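Long-range contact in acyl carrier protein (Leishmania major, PDB 5ZWT), which probably carries growing acyl chains during fatty acid biosynthesis, as acyl carrier proteins do on a phosphopantetheine arm, here in the apo form: residues V7-L12 and I69-V73. The protein carries 1 engineered substitution. Residues are numbered along the deposited sequence; the frame is centred on the assembly and turned at random.
Sequences VLTRVL and IPDAV
Val73 sets its CG2 methyl between Leu8 and Val11, so close to the helix that its nearest neighbour is a backbone atom, Leu8 CA at 3.7 Å. The same methyl is flanked by Leu8 CD1 and by Val11 CG2, the latter 4.0 Å away, while the other branch, CG1, lies 4.1 Å from Val7 CG1 as the two valines pass in opposite directions. With chi1 at 173°, CG1 is placed opposite the backbone N of Val73 and CG2 opposite its carbonyl carbon, which splits the two methyls between Val7 and the Leu8-Val11 side. One turn earlier, Ile69 also uses both of its branches. Its CG2 touches Leu8 CD1 at 3.8 Å and also meets Val11 CG1, whereas the longer arm runs on to put CD1 3.8 Å from Leu12 CD2; both leucines meet the isoleucine nearly at right angles. Helices 3-16 and 69-78 are the first and last of the acyl carrier protein helical bundle, and here their segments run at 129° with axes 9.8 Å apart, bringing the two ends of the fold together in its interior. Val11 fills the middle of this interface: its CG1 reaches both Ile69 CG2 and, at 4.2 Å, Ala72 CB. No hydrogen bond crosses between the segments. Beyond them, Met4 and Val15 of helix 3-16 extend the apolar surface to Val73 and Ile69 respectively, and Phe54 packs against Val11.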
# COMPACT_ATOMS: atom_id res chain seq x y z
N VAL A 7 3.98 2.26 -0.76
CA VAL A 7 4.94 2.87 0.15
C VAL A 7 5.27 4.28 -0.32
O VAL A 7 5.30 5.23 0.47
CB VAL A 7 6.21 2.01 0.23
CG1 VAL A 7 7.30 2.75 1.03
CG2 VAL A 7 5.90 0.67 0.86
N LEU A 8 5.51 4.42 -1.63
CA LEU A 8 5.88 5.73 -2.17
C LEU A 8 4.80 6.76 -1.90
O LEU A 8 5.10 7.88 -1.49
CB LEU A 8 6.11 5.59 -3.68
CG LEU A 8 6.31 6.89 -4.48
CD1 LEU A 8 7.45 7.75 -3.93
CD2 LEU A 8 6.50 6.58 -5.97
N THR A 9 3.54 6.37 -2.10
CA THR A 9 2.41 7.28 -1.87
C THR A 9 2.41 7.79 -0.44
O THR A 9 2.14 8.98 -0.17
CB THR A 9 1.10 6.56 -2.18
OG1 THR A 9 1.07 6.14 -3.56
CG2 THR A 9 -0.09 7.45 -1.89
N ARG A 10 2.69 6.90 0.51
CA ARG A 10 2.66 7.36 1.88
C ARG A 10 3.92 8.14 2.24
O ARG A 10 3.85 9.09 3.00
CB ARG A 10 2.42 6.18 2.82
CG ARG A 10 1.02 5.56 2.62
CD ARG A 10 0.93 4.19 3.26
NE ARG A 10 1.30 4.21 4.67
CZ ARG A 10 1.46 3.11 5.41
NH1 ARG A 10 1.27 1.92 4.85
NH2 ARG A 10 1.80 3.19 6.69
N VAL A 11 5.08 7.79 1.65
CA VAL A 11 6.26 8.60 1.93
C VAL A 11 6.09 10.01 1.37
O VAL A 11 6.46 11.00 2.01
CB VAL A 11 7.54 7.94 1.38
CG1 VAL A 11 8.73 8.92 1.51
CG2 VAL A 11 7.83 6.67 2.15
N LEU A 12 5.48 10.12 0.18
CA LEU A 12 5.32 11.44 -0.44
C LEU A 12 4.49 12.34 0.45
O LEU A 12 4.80 13.53 0.59
CB LEU A 12 4.67 11.33 -1.83
CG LEU A 12 5.51 10.78 -2.99
CD1 LEU A 12 4.64 10.52 -4.19
CD2 LEU A 12 6.64 11.73 -3.34
N ILE A 69 13.87 10.52 -1.21
CA ILE A 69 12.65 9.71 -1.22
C ILE A 69 12.92 8.33 -1.81
O ILE A 69 12.40 7.34 -1.26
CB ILE A 69 11.50 10.46 -1.91
CG1 ILE A 69 11.11 11.65 -1.00
CG2 ILE A 69 10.33 9.53 -2.19
CD1 ILE A 69 9.81 12.33 -1.40
N PRO A 70 13.70 8.17 -2.89
CA PRO A 70 14.05 6.80 -3.30
C PRO A 70 14.73 6.00 -2.19
O PRO A 70 14.41 4.83 -2.00
CB PRO A 70 14.98 7.01 -4.51
CG PRO A 70 14.55 8.32 -5.08
CD PRO A 70 14.07 9.16 -3.92
N ASP A 71 15.64 6.61 -1.42
CA ASP A 71 16.27 5.88 -0.32
C ASP A 71 15.23 5.38 0.66
O ASP A 71 15.26 4.21 1.09
CB ASP A 71 17.29 6.76 0.42
CG ASP A 71 18.52 7.11 -0.41
OD1 ASP A 71 18.79 6.41 -1.42
OD2 ASP A 71 19.26 8.04 0.00
N ALA A 72 14.27 6.24 1.03
CA ALA A 72 13.24 5.85 1.99
C ALA A 72 12.34 4.76 1.44
O ALA A 72 12.04 3.79 2.15
CB ALA A 72 12.39 7.07 2.38
N VAL A 73 11.90 4.91 0.19
CA VAL A 73 10.96 3.94 -0.37
C VAL A 73 11.63 2.58 -0.56
O VAL A 73 11.03 1.54 -0.26
CB VAL A 73 10.36 4.49 -1.68
CG1 VAL A 73 9.53 3.43 -2.36
CG2 VAL A 73 9.49 5.71 -1.37